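Local coordinates for protein F420-dependent methylenetetrahydromethanopterin dehydrogenase (Methanopyrus kandleri, PDB 1QV9) that catalyses the reversible, coenzyme F420-dependent reduction of methenyl-tetrahydromethanopterin to methylene-tetrahydromethanopterin in methanogenesis, working as a homohexamer assembled as a trimer of dimers, at residues A[153-158]-A[262-267]; A[28-33]-A[163-168]; A[144-149]-A[247-252]; A[14-19]-A[117-122]; A[192-197]-A[253-258]. All coordinates share one frame; numbering follows the deposited sequence.

Contact 4 lies deepest, its centre about 3 Å from the centre of the chain, where strand 115-119 meets helix 15-19 in the alpha/beta domain. Contact 3, its centre about 14 Å from that of contact 4, pairs two helices, and L144 touches D122 between them. Contacts 1 and 2 share helix 153-169, their centres about 13 Å apart, with H266 beside R30; F154 ties contact 1 to T16 and M19 of contact 4. Contact 5 lies at the end of helix 227-257, which contact 3 also uses, and is joined to contact 1 by the R155-E193 salt bridge. All five border the second subunit. The E166 side chain of contact 2 lies about 10 Å from a bound magnesium ion.

Contact 1: A[153-158]-A[262-267]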
# COMPACT_ATOMS: atom_id res chain seq x y z
N VAL A 153 -6.93 0.78 23.04
CA VAL A 153 -8.15 0.65 23.81
C VAL A 153 -8.13 -0.59 24.71
O VAL A 153 -8.60 -0.54 25.85
CB VAL A 153 -9.41 0.59 22.88
CG1 VAL A 153 -10.66 0.13 23.66
CG2 VAL A 153 -9.61 1.96 22.25
N PHE A 154 -7.59 -1.72 24.21
CA PHE A 154 -7.56 -2.93 25.02
C PHE A 154 -6.62 -2.75 26.23
O PHE A 154 -6.80 -3.46 27.22
CB PHE A 154 -7.11 -4.15 24.18
CG PHE A 154 -8.21 -4.75 23.32
CD1 PHE A 154 -7.88 -5.55 22.24
CD2 PHE A 154 -9.54 -4.51 23.59
CE1 PHE A 154 -8.86 -6.12 21.43
CE2 PHE A 154 -10.54 -5.09 22.76
CZ PHE A 154 -10.18 -5.88 21.70
N ARG A 155 -5.63 -1.86 26.12
CA ARG A 155 -4.75 -1.67 27.27
C ARG A 155 -5.53 -0.95 28.37
O ARG A 155 -5.28 -1.17 29.56
CB ARG A 155 -3.47 -0.88 26.92
CG ARG A 155 -2.28 -1.29 27.82
CD ARG A 155 -1.05 -0.49 27.54
NE ARG A 155 -0.61 -0.51 26.15
CZ ARG A 155 0.04 -1.51 25.58
NH1 ARG A 155 0.39 -1.43 24.31
NH2 ARG A 155 0.35 -2.59 26.27
N VAL A 156 -6.46 -0.07 28.01
CA VAL A 156 -7.27 0.60 29.02
C VAL A 156 -8.11 -0.45 29.78
O VAL A 156 -8.29 -0.40 31.01
CB VAL A 156 -8.25 1.61 28.37
CG1 VAL A 156 -9.10 2.28 29.43
CG2 VAL A 156 -7.46 2.68 27.59
N VAL A 157 -8.69 -1.39 29.03
CA VAL A 157 -9.49 -2.45 29.63
C VAL A 157 -8.64 -3.34 30.51
O VAL A 157 -9.07 -3.69 31.61
CB VAL A 157 -10.22 -3.28 28.50
CG1 VAL A 157 -11.06 -4.40 29.06
CG2 VAL A 157 -11.10 -2.35 27.69
N GLN A 158 -7.46 -3.70 30.03
CA GLN A 158 -6.52 -4.54 30.77
C GLN A 158 -6.23 -3.84 32.10
O GLN A 158 -6.30 -4.48 33.16
CB GLN A 158 -5.21 -4.72 29.99
CG GLN A 158 -4.13 -5.53 30.74
CD GLN A 158 -2.69 -5.34 30.22
OE1 GLN A 158 -2.45 -4.82 29.12
NE2 GLN A 158 -1.71 -5.80 31.03
N LEU A 262 5.07 0.16 22.98
CA LEU A 262 4.78 -0.16 24.36
C LEU A 262 4.29 -1.60 24.51
O LEU A 262 3.37 -2.05 23.76
CB LEU A 262 3.71 0.78 24.92
CG LEU A 262 3.27 0.53 26.36
CD1 LEU A 262 4.48 0.82 27.29
CD2 LEU A 262 2.14 1.50 26.72
N ARG A 263 4.88 -2.34 25.45
CA ARG A 263 4.42 -3.68 25.76
C ARG A 263 4.28 -3.76 27.28
O ARG A 263 5.17 -3.30 28.02
CB ARG A 263 5.37 -4.75 25.26
CG ARG A 263 5.64 -4.66 23.78
CD ARG A 263 6.60 -5.78 23.27
NE ARG A 263 6.94 -5.45 21.90
CZ ARG A 263 6.25 -5.81 20.81
NH1 ARG A 263 6.65 -5.36 19.63
NH2 ARG A 263 5.24 -6.66 20.89
N THR A 264 3.16 -4.28 27.76
CA THR A 264 2.87 -4.37 29.19
C THR A 264 2.39 -5.77 29.54
O THR A 264 1.22 -6.00 29.84
CB THR A 264 1.81 -3.31 29.65
OG1 THR A 264 0.57 -3.45 28.89
CG2 THR A 264 2.36 -1.91 29.48
N PRO A 265 3.32 -6.75 29.50
CA PRO A 265 3.00 -8.15 29.81
C PRO A 265 2.89 -8.40 31.30
O PRO A 265 3.42 -7.64 32.12
CB PRO A 265 4.18 -8.91 29.22
CG PRO A 265 5.33 -7.95 29.52
CD PRO A 265 4.75 -6.59 29.16
N HIS A 266 2.17 -9.47 31.63
CA HIS A 266 2.04 -9.89 33.03
C HIS A 266 3.18 -10.83 33.43
O HIS A 266 3.61 -11.66 32.64
CB HIS A 266 0.73 -10.66 33.22
CG HIS A 266 -0.49 -9.81 33.08
ND1 HIS A 266 -1.22 -9.78 31.91
CD2 HIS A 266 -1.09 -8.95 33.93
CE1 HIS A 266 -2.23 -8.94 32.06
NE2 HIS A 266 -2.18 -8.42 33.27
N ALA A 267 3.68 -10.66 34.66
CA ALA A 267 4.69 -11.57 35.21
C ALA A 267 3.85 -12.74 35.76
O ALA A 267 2.63 -12.65 35.85
CB ALA A 267 5.45 -10.89 36.36
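The guanidinium of R155 carries L262 on one face and T264 at its edge. CG of L262 stands 3.9 Å above the guanidinium plane, over its centre, and CD2 of L262 lies 3.5 Å from R155 NE. In the plane, R155 NH2 donates a somewhat bent hydrogen bond to T264 OG1 at 2.8 Å. A bend at chi3 (-55°) in the otherwise drawn-out R155 chain turns the flat head to meet both residues. Nearly one turn along helix 153-169, the extended side chain of Q158 brings NE2 to T264 O, 3.2 Å away; this bond is almost straight (166°) and lies close to the amide plane. The same NE2 is 3.3 Å from CE1 of H266, whose ring is inclined 57° to the amide. That imidazole is held by E26 through ND1 and by D162 through NE2. R155 NE also pairs with E193, while R155 NH2 and T264 N both reach D133 of the second subunit. A leucine in place of R155 would probably leave T264 OG1 without this donor and E193 and the neighbour's D133 without their shared cation. Buried between carboxylates of two chains, the arginine is likely to stay protonated, so its single charge fastens the loop after helix 227-257 to helix 153-169 and to the adjoining subunit.

Contact 2: A[28-33]-A[163-168]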
# COMPACT_ATOMS: atom_id res chain seq x y z
N ALA A 28 -1.27 -17.46 29.58
CA ALA A 28 -1.82 -18.47 30.48
C ALA A 28 -0.86 -18.89 31.59
O ALA A 28 -1.03 -19.96 32.18
CB ALA A 28 -2.26 -19.72 29.69
N ASP A 29 0.13 -18.05 31.87
CA ASP A 29 1.10 -18.38 32.92
C ASP A 29 0.92 -17.58 34.20
O ASP A 29 1.79 -17.60 35.07
CB ASP A 29 2.54 -18.24 32.40
CG ASP A 29 2.81 -16.90 31.73
OD1 ASP A 29 2.10 -15.94 32.06
OD2 ASP A 29 3.72 -16.82 30.88
N ARG A 30 -0.21 -16.88 34.35
CA ARG A 30 -0.42 -16.15 35.59
C ARG A 30 -0.85 -17.12 36.69
O ARG A 30 -1.81 -17.87 36.54
CB ARG A 30 -1.51 -15.08 35.47
CG ARG A 30 -1.02 -13.75 35.00
CD ARG A 30 -2.15 -12.74 34.97
NE ARG A 30 -2.42 -12.10 36.26
CZ ARG A 30 -3.14 -10.99 36.40
NH1 ARG A 30 -3.34 -10.44 37.60
NH2 ARG A 30 -3.69 -10.41 35.33
N GLU A 31 -0.14 -17.06 37.80
CA GLU A 31 -0.46 -17.94 38.91
C GLU A 31 -1.45 -17.33 39.89
O GLU A 31 -1.88 -17.98 40.84
CB GLU A 31 0.83 -18.28 39.67
CG GLU A 31 2.02 -18.61 38.76
CD GLU A 31 3.30 -18.92 39.54
OE1 GLU A 31 3.62 -20.12 39.72
OE2 GLU A 31 4.00 -17.97 39.98
N ASP A 32 -1.81 -16.07 39.68
CA ASP A 32 -2.71 -15.39 40.61
C ASP A 32 -4.16 -15.18 40.21
O ASP A 32 -4.87 -14.44 40.88
CB ASP A 32 -2.14 -14.02 40.97
CG ASP A 32 -2.06 -13.10 39.77
OD1 ASP A 32 -2.20 -11.87 39.95
OD2 ASP A 32 -1.83 -13.61 38.65
N VAL A 33 -4.60 -15.81 39.12
CA VAL A 33 -5.99 -15.68 38.68
C VAL A 33 -6.55 -17.02 38.22
O VAL A 33 -5.81 -17.91 37.83
CB VAL A 33 -6.13 -14.69 37.48
CG1 VAL A 33 -5.69 -13.31 37.89
CG2 VAL A 33 -5.31 -15.20 36.27
N GLU A 163 -6.45 -3.67 38.01
CA GLU A 163 -6.67 -2.93 39.27
C GLU A 163 -7.72 -3.66 40.13
O GLU A 163 -7.56 -3.85 41.34
CB GLU A 163 -7.14 -1.51 38.96
CG GLU A 163 -7.43 -0.64 40.20
CD GLU A 163 -8.14 0.67 39.85
OE1 GLU A 163 -7.62 1.43 39.00
OE2 GLU A 163 -9.22 0.95 40.42
N LEU A 164 -8.81 -4.09 39.50
CA LEU A 164 -9.87 -4.81 40.22
C LEU A 164 -9.35 -6.16 40.76
O LEU A 164 -9.72 -6.58 41.87
CB LEU A 164 -11.05 -5.03 39.26
CG LEU A 164 -12.42 -5.27 39.89
CD1 LEU A 164 -12.85 -4.07 40.74
CD2 LEU A 164 -13.43 -5.54 38.76
N ILE A 165 -8.49 -6.82 39.99
CA ILE A 165 -7.93 -8.09 40.42
C ILE A 165 -7.06 -7.87 41.66
O ILE A 165 -7.07 -8.71 42.57
CB ILE A 165 -7.10 -8.75 39.30
CG1 ILE A 165 -8.08 -9.35 38.28
CG2 ILE A 165 -6.17 -9.84 39.87
CD1 ILE A 165 -7.46 -9.68 36.97
N GLU A 166 -6.32 -6.75 41.72
CA GLU A 166 -5.51 -6.54 42.91
C GLU A 166 -6.40 -6.39 44.15
O GLU A 166 -6.07 -6.92 45.22
CB GLU A 166 -4.57 -5.35 42.72
CG GLU A 166 -3.39 -5.72 41.81
CD GLU A 166 -2.67 -7.00 42.27
OE1 GLU A 166 -2.10 -7.00 43.39
OE2 GLU A 166 -2.67 -8.01 41.52
N LYS A 167 -7.53 -5.69 44.00
CA LYS A 167 -8.47 -5.53 45.11
C LYS A 167 -9.20 -6.84 45.47
O LYS A 167 -9.54 -7.10 46.63
CB LYS A 167 -9.50 -4.47 44.75
CG LYS A 167 -8.84 -3.15 44.49
CD LYS A 167 -9.83 -2.08 44.16
CE LYS A 167 -9.09 -0.75 43.97
NZ LYS A 167 -9.97 0.35 43.47
N ALA A 168 -9.49 -7.64 44.45
CA ALA A 168 -10.15 -8.93 44.65
C ALA A 168 -9.29 -9.81 45.56
O ALA A 168 -9.82 -10.57 46.39
CB ALA A 168 -10.36 -9.62 43.29
O HOH W 1 -3.85 -7.65 38.79
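I165 of helix 153-169 packs against R30 and V33 where the chain enters strand 33-39, an outermost strand, within this chain, of the parallel sheet of the alpha/beta domain. The methyl CG2 of I165 does the closest touching, 3.7 Å from R30 NH1 and 4.0 Å from V33 CG1. Rotation about CA-CB (chi1 -76°) sets this methyl across from the isoleucine's backbone nitrogen, and the extended second branch brings CD1 to the same valine methyl. The I165 and V33 side chains cross at about a right angle, whereas R30 arrives from the direction opposite to I165. V33 CG1 also lies on one face of the R30 guanidinium, 3.6 Å above its plane and offset toward the rim. I165 also rests on A4 and F67 of neighbouring strands.

The arginine head is fixed at its edge by D32 in a side-on, two-nitrogen salt bridge: R30 NE donates to D32 OD2 at 2.9 Å, and R30 NH1 to D32 OD1 at 3.0 Å. Its third nitrogen, NH2, bonds to L24 O and pairs with D162, so the rotation of the group is well defined. D32 OD1 comes within 4.2 Å of E166 OE2; K169 forms salt bridges with both acids and would probably offset the repulsion between them. One water completes the meeting, accepting from R30 NH1 at 3.1 Å and donating to E166 OE2 at 3.0 Å.

Contact 3: A[144-149]-A[247-252]; sequences LMKVLA and LADEAR
K146 reaches from helix 134-150 across to D249 of helix 227-257. From CB the chain leaves with CG opposite the backbone nitrogen (chi1 172°), and a turn about the CB-CG bond (chi2 54°) redirects the rest toward the second helix. The side chain passes A245 of helix 227-257 and I139 of the second subunit. CE then lies 3.7 Å from D249 CA and almost as near to CB and OD1 of that residue. At the tip, K146 NZ is 3.8 Å from D249 OD1, a long salt bridge, and 4.1 Å from R252 CD. Beside the lysine, A248 CB sits 4.0 Å from both K146 O and V147 CA. Here the two backbones of this helix-bundle pair come nearest, V147 CA to A248 CA at 5.5 Å, with the local axes 8.9 Å apart and running at 40° to each other. D249 and R252 have their stronger partners on the second subunit: D249 OD2 pairs with R242 and R252 NH1 with E136. Within the chain the contact is therefore mainly packing of an alanine and a lysine stem, with a loose ion pair at the end, while the stronger charge pairings run across the subunit interface.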
# COMPACT_ATOMS: atom_id res chain seq x y z
N LEU A 144 -12.07 -4.89 13.56
CA LEU A 144 -12.38 -4.22 14.83
C LEU A 144 -11.36 -4.60 15.91
O LEU A 144 -10.91 -3.73 16.65
CB LEU A 144 -13.81 -4.57 15.23
CG LEU A 144 -14.24 -4.08 16.60
CD1 LEU A 144 -14.15 -2.56 16.70
CD2 LEU A 144 -15.71 -4.54 16.86
N MSE A 145 -10.98 -5.89 15.96
CA MSE A 145 -9.98 -6.33 16.97
C MSE A 145 -8.66 -5.59 16.74
O MSE A 145 -7.99 -5.15 17.72
CB MSE A 145 -9.76 -7.84 16.87
CG MSE A 145 -8.85 -8.35 17.96
SE MSE A 145 -8.73 -10.32 17.84
CE MSE A 145 -10.64 -10.69 18.04
N LYS A 146 -8.25 -5.45 15.48
CA LYS A 146 -7.00 -4.73 15.20
C LYS A 146 -7.12 -3.28 15.69
O LYS A 146 -6.20 -2.71 16.28
CB LYS A 146 -6.70 -4.78 13.68
CG LYS A 146 -5.55 -3.94 13.21
CD LYS A 146 -4.28 -4.26 13.96
CE LYS A 146 -3.11 -3.50 13.36
NZ LYS A 146 -1.86 -3.70 14.10
N VAL A 147 -8.26 -2.65 15.40
CA VAL A 147 -8.44 -1.27 15.86
C VAL A 147 -8.37 -1.17 17.38
O VAL A 147 -7.61 -0.35 17.91
CB VAL A 147 -9.82 -0.74 15.37
CG1 VAL A 147 -10.16 0.63 16.06
CG2 VAL A 147 -9.79 -0.58 13.86
N LEU A 148 -9.14 -1.99 18.08
CA LEU A 148 -9.17 -1.89 19.55
C LEU A 148 -7.82 -2.22 20.18
O LEU A 148 -7.45 -1.65 21.23
CB LEU A 148 -10.29 -2.78 20.12
CG LEU A 148 -11.68 -2.38 19.60
CD1 LEU A 148 -12.71 -3.30 20.19
CD2 LEU A 148 -12.00 -0.93 20.01
N ALA A 149 -7.06 -3.10 19.55
CA ALA A 149 -5.76 -3.47 20.11
C ALA A 149 -4.70 -2.43 19.79
O ALA A 149 -4.11 -1.86 20.71
CB ALA A 149 -5.34 -4.85 19.55
N LEU A 247 -5.48 2.43 9.61
CA LEU A 247 -4.92 3.55 10.36
C LEU A 247 -4.25 3.04 11.62
O LEU A 247 -3.17 3.54 11.98
CB LEU A 247 -6.03 4.55 10.75
CG LEU A 247 -6.36 5.62 9.72
CD1 LEU A 247 -7.72 6.23 10.10
CD2 LEU A 247 -5.29 6.71 9.72
N ALA A 248 -4.90 2.10 12.30
CA ALA A 248 -4.34 1.56 13.54
C ALA A 248 -3.03 0.85 13.19
O ALA A 248 -2.03 0.93 13.95
CB ALA A 248 -5.34 0.61 14.20
N ASP A 249 -3.01 0.11 12.08
CA ASP A 249 -1.76 -0.57 11.64
C ASP A 249 -0.66 0.49 11.37
O ASP A 249 0.50 0.31 11.76
CB ASP A 249 -2.00 -1.37 10.34
CG ASP A 249 -0.75 -2.15 9.91
OD1 ASP A 249 -0.52 -3.18 10.56
OD2 ASP A 249 -0.04 -1.74 8.97
N GLU A 250 -1.01 1.58 10.71
CA GLU A 250 -0.04 2.63 10.42
C GLU A 250 0.53 3.22 11.71
O GLU A 250 1.72 3.54 11.78
CB GLU A 250 -0.68 3.78 9.63
CG GLU A 250 -0.90 3.47 8.20
CD GLU A 250 -1.31 4.71 7.37
OE1 GLU A 250 -1.34 5.86 7.89
OE2 GLU A 250 -1.59 4.51 6.18
N ALA A 251 -0.31 3.38 12.72
CA ALA A 251 0.15 3.94 13.99
C ALA A 251 1.16 2.99 14.59
O ALA A 251 2.23 3.42 15.06
CB ALA A 251 -1.02 4.13 14.96
N ARG A 252 0.84 1.69 14.58
CA ARG A 252 1.78 0.75 15.19
C ARG A 252 3.10 0.73 14.41
O ARG A 252 4.20 0.64 15.06
CB ARG A 252 1.17 -0.62 15.27
CG ARG A 252 2.04 -1.61 16.08
CD ARG A 252 1.15 -2.60 16.66
NE ARG A 252 1.76 -3.56 17.58
CZ ARG A 252 1.81 -3.44 18.90
NH1 ARG A 252 2.35 -4.43 19.60
NH2 ARG A 252 1.33 -2.39 19.56

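Contact 4: A[14-19]-A[117-122]; sequences LGTSMM and ILVKPD
A chi1 of -153° swings the D122 carboxylate from the end of the V119-D122 turn toward the start of helix 15-19. T16 answers with chi1 of -55°, its OG1 beside its own backbone nitrogen, so that hydroxyl and amide can serve one oxygen. D122 OD1 accepts from G15 N at 2.8 Å through its syn lone pair. D122 OD2 accepts twice: from T16 N at 2.7 Å, again on the syn lone pair, and from T16 OG1 at 2.7 Å on the anti side, 20° out of the carboxylate plane. D122 thus takes up the first two amides of the helix, though it lies far from them in sequence; L14 is the N-cap residue.

L14 lies against the same group, its CG 3.5 Å from D122 CG. V119, the last residue of strand 115-119, brings CG2 to 3.7 Å from T16 OG1. D122 lies just past the C-terminal end of this strand of the parallel sheet, and its N bonds to V119 O at 3.1 Å to close the type I turn. Around it, F154 of helix 153-169 packs on T16, and L144 of helix 134-150 on D122.

The carbonyl oxygen D122 O is buried without a partner in the model, in contrast to the carboxylate beside it. Three donors on two oxygens hold that carboxylate against rotation, so a buried acid, with L14 and L144 also against it, ties the helix start to the strand end.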
# COMPACT_ATOMS: atom_id res chain seq x y z
N LEU A 14 -19.30 -8.51 20.92
CA LEU A 14 -18.70 -7.20 20.85
C LEU A 14 -17.21 -7.52 20.76
O LEU A 14 -16.76 -8.56 21.27
CB LEU A 14 -18.99 -6.44 22.17
CG LEU A 14 -19.51 -5.01 22.21
CD1 LEU A 14 -20.60 -4.79 21.19
CD2 LEU A 14 -20.00 -4.73 23.63
N GLY A 15 -16.44 -6.66 20.10
CA GLY A 15 -15.02 -6.92 20.05
C GLY A 15 -14.41 -6.98 21.43
O GLY A 15 -13.56 -7.81 21.71
N THR A 16 -14.84 -6.11 22.34
CA THR A 16 -14.23 -6.12 23.66
C THR A 16 -14.62 -7.36 24.46
O THR A 16 -13.81 -7.89 25.23
CB THR A 16 -14.60 -4.82 24.44
OG1 THR A 16 -14.21 -3.70 23.63
CG2 THR A 16 -13.84 -4.74 25.80
N SER A 17 -15.84 -7.86 24.27
CA SER A 17 -16.24 -9.03 25.05
C SER A 17 -15.52 -10.29 24.54
O SER A 17 -15.29 -11.22 25.31
CB SER A 17 -17.76 -9.17 25.09
OG SER A 17 -18.32 -9.35 23.80
N MSE A 18 -15.19 -10.32 23.25
CA MSE A 18 -14.47 -11.47 22.68
C MSE A 18 -13.16 -11.65 23.44
O MSE A 18 -12.83 -12.75 23.89
CB MSE A 18 -14.09 -11.25 21.20
CG MSE A 18 -15.22 -11.39 20.19
SE MSE A 18 -14.56 -11.49 18.34
CE MSE A 18 -13.08 -12.67 18.61
N MSE A 19 -12.43 -10.55 23.59
CA MSE A 19 -11.10 -10.54 24.20
C MSE A 19 -10.91 -10.26 25.69
O MSE A 19 -9.85 -10.59 26.23
CB MSE A 19 -10.21 -9.51 23.47
CG MSE A 19 -9.62 -9.97 22.12
SE MSE A 19 -8.04 -10.96 22.42
CE MSE A 19 -8.05 -12.21 20.96
N ILE A 117 -17.86 -0.55 31.56
CA ILE A 117 -16.84 -0.04 30.66
C ILE A 117 -17.60 -0.03 29.35
O ILE A 117 -17.97 -1.09 28.82
CB ILE A 117 -15.60 -0.95 30.53
CG1 ILE A 117 -14.95 -1.08 31.91
CG2 ILE A 117 -14.61 -0.30 29.53
CD1 ILE A 117 -13.72 -2.03 31.96
N LEU A 118 -17.89 1.17 28.86
CA LEU A 118 -18.62 1.31 27.60
C LEU A 118 -17.63 1.74 26.52
O LEU A 118 -17.00 2.78 26.64
CB LEU A 118 -19.73 2.35 27.75
CG LEU A 118 -20.76 1.94 28.83
CD1 LEU A 118 -21.84 3.00 28.91
CD2 LEU A 118 -21.40 0.58 28.46
N VAL A 119 -17.48 0.93 25.48
CA VAL A 119 -16.51 1.20 24.44
C VAL A 119 -17.24 1.73 23.21
O VAL A 119 -17.83 0.96 22.43
CB VAL A 119 -15.73 -0.11 24.13
CG1 VAL A 119 -14.63 0.15 23.11
CG2 VAL A 119 -15.11 -0.62 25.43
N LYS A 120 -17.19 3.05 23.01
CA LYS A 120 -17.93 3.63 21.88
C LYS A 120 -17.45 3.16 20.51
O LYS A 120 -18.23 2.97 19.60
CB LYS A 120 -17.97 5.17 21.99
CG LYS A 120 -18.56 5.62 23.31
CD LYS A 120 -18.77 7.14 23.43
CE LYS A 120 -20.02 7.55 22.69
NZ LYS A 120 -20.28 9.02 22.82
N PRO A 121 -16.13 2.94 20.35
CA PRO A 121 -15.73 2.48 19.01
C PRO A 121 -16.04 0.99 18.70
O PRO A 121 -15.78 0.53 17.57
CB PRO A 121 -14.22 2.73 18.95
CG PRO A 121 -13.81 3.16 20.33
CD PRO A 121 -15.03 3.57 21.10
N ASP A 122 -16.60 0.26 19.67
CA ASP A 122 -16.94 -1.17 19.47
C ASP A 122 -18.28 -1.17 18.79
O ASP A 122 -19.32 -1.47 19.39
CB ASP A 122 -17.03 -1.85 20.84
CG ASP A 122 -16.73 -3.33 20.79
OD1 ASP A 122 -17.12 -3.96 19.77
OD2 ASP A 122 -16.14 -3.87 21.77

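Contact 5: A[192-197]-A[253-258]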
# COMPACT_ATOMS: atom_id res chain seq x y z
N GLU A 192 -0.40 7.10 27.97
CA GLU A 192 1.01 7.32 27.64
C GLU A 192 1.34 6.27 26.59
O GLU A 192 2.47 5.83 26.46
CB GLU A 192 1.88 7.10 28.88
CG GLU A 192 1.62 8.13 29.95
CD GLU A 192 1.80 9.53 29.41
OE1 GLU A 192 2.94 10.05 29.43
OE2 GLU A 192 0.79 10.11 28.95
N GLU A 193 0.34 5.91 25.81
CA GLU A 193 0.50 4.84 24.82
C GLU A 193 1.59 5.04 23.74
O GLU A 193 2.54 4.22 23.60
CB GLU A 193 -0.88 4.64 24.15
CG GLU A 193 -1.00 3.44 23.17
CD GLU A 193 -0.92 2.11 23.88
OE1 GLU A 193 -1.29 2.01 25.09
OE2 GLU A 193 -0.51 1.15 23.20
N PHE A 194 1.50 6.14 23.02
CA PHE A 194 2.38 6.39 21.90
C PHE A 194 3.53 7.36 22.08
O PHE A 194 3.33 8.50 22.56
CB PHE A 194 1.52 6.91 20.73
CG PHE A 194 0.46 5.93 20.28
CD1 PHE A 194 0.82 4.82 19.54
CD2 PHE A 194 -0.88 6.09 20.65
CE1 PHE A 194 -0.15 3.87 19.16
CE2 PHE A 194 -1.84 5.15 20.29
CZ PHE A 194 -1.48 4.04 19.54
N GLU A 195 4.72 6.93 21.70
CA GLU A 195 5.86 7.84 21.77
C GLU A 195 5.78 8.85 20.61
O GLU A 195 6.05 10.04 20.78
CB GLU A 195 7.15 7.06 21.69
CG GLU A 195 8.36 8.00 21.86
CD GLU A 195 9.71 7.31 21.81
OE1 GLU A 195 10.08 6.63 22.80
OE2 GLU A 195 10.40 7.46 20.78
N ASN A 196 5.36 8.39 19.43
CA ASN A 196 5.27 9.28 18.27
C ASN A 196 3.89 9.95 18.25
O ASN A 196 2.87 9.29 18.31
CB ASN A 196 5.49 8.46 17.01
CG ASN A 196 5.50 9.28 15.77
OD1 ASN A 196 6.56 9.62 15.23
ND2 ASN A 196 4.33 9.62 15.31
N PRO A 197 3.85 11.28 18.15
CA PRO A 197 2.55 11.93 18.16
C PRO A 197 1.64 11.63 16.97
O PRO A 197 0.40 11.61 17.16
CB PRO A 197 2.90 13.41 18.32
CG PRO A 197 4.19 13.54 17.64
CD PRO A 197 4.94 12.26 17.99
N GLU A 253 3.06 0.78 13.08
CA GLU A 253 4.31 0.77 12.31
C GLU A 253 5.14 2.02 12.64
O GLU A 253 6.36 1.95 12.61
CB GLU A 253 4.05 0.66 10.80
CG GLU A 253 3.48 -0.71 10.39
CD GLU A 253 4.40 -1.91 10.70
OE1 GLU A 253 3.95 -2.88 11.34
OE2 GLU A 253 5.55 -1.86 10.24
N LEU A 254 4.52 3.16 12.94
CA LEU A 254 5.26 4.37 13.30
C LEU A 254 5.98 4.11 14.63
O LEU A 254 7.14 4.54 14.80
CB LEU A 254 4.33 5.60 13.47
CG LEU A 254 3.94 6.27 12.16
CD1 LEU A 254 2.90 7.32 12.47
CD2 LEU A 254 5.14 6.90 11.47
N GLU A 255 5.33 3.42 15.56
CA GLU A 255 6.01 3.13 16.83
C GLU A 255 7.16 2.21 16.54
O GLU A 255 8.24 2.34 17.14
CB GLU A 255 5.06 2.52 17.85
CG GLU A 255 3.97 3.51 18.34
CD GLU A 255 4.52 4.65 19.20
OE1 GLU A 255 4.65 4.48 20.44
OE2 GLU A 255 4.83 5.72 18.63
N LYS A 256 6.97 1.26 15.62
CA LYS A 256 8.10 0.37 15.31
C LYS A 256 9.28 1.17 14.73
O LYS A 256 10.45 0.88 15.05
CB LYS A 256 7.70 -0.73 14.30
CG LYS A 256 6.76 -1.78 14.88
CD LYS A 256 6.40 -2.82 13.81
CE LYS A 256 5.39 -3.80 14.32
NZ LYS A 256 4.99 -4.74 13.19
N SER A 257 9.01 2.16 13.89
CA SER A 257 10.10 2.94 13.30
C SER A 257 10.92 3.65 14.36
O SER A 257 12.12 3.91 14.14
CB SER A 257 9.56 3.94 12.27
OG SER A 257 8.98 5.07 12.88
N ASN A 258 10.30 3.95 15.49
CA ASN A 258 11.01 4.62 16.58
C ASN A 258 11.47 3.66 17.66
O ASN A 258 11.95 4.12 18.70
CB ASN A 258 10.10 5.65 17.21
CG ASN A 258 9.93 6.86 16.35
OD1 ASN A 258 10.91 7.51 15.99
ND2 ASN A 258 8.71 7.19 16.03
O HOH W 2 3.43 2.38 21.69
O HOH W 3 12.56 6.24 20.17
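E255 presents its carboxylate to two successive backbone amides of the loop before helix 197-223. E195 N donates to E255 OE1 at 2.8 Å, and N196 N to E255 OE2 at 2.8 Å; both bonds are nearly straight (163°) and both arrive on the syn side. The glutamate is folded about its CB-CG bond (chi2 -69°), which lays its head beside the loop. A water stands 2.7 Å from E255 OE1 and 2.8 Å from E193 O, and R276 bonds to E193 O and makes a weak, long ion pair with E255 OE1.

Nearer the backbone, E255 CG meets the F194 ring at its edge, 3.6 Å from F194 CD1, with ring and carboxylate planes 78° apart. Were E255 an alanine, the amides of E195 and N196 would probably lose these acceptors and a gap would open at the edge of the F194 ring.

In the helix bundle, this is where the last turn of helix 227-257 faces the beginning of helix 197-223, for which N196 is the N-cap residue. Within that last turn, S257 OG donates to L254 O at 2.7 Å, an oxygen that also accepts from N258 N. N258 ND2 donates to S257 O of the fifth subunit. A second water donates to E195 OE2 at 2.6 Å and to N258 O at 2.7 Å.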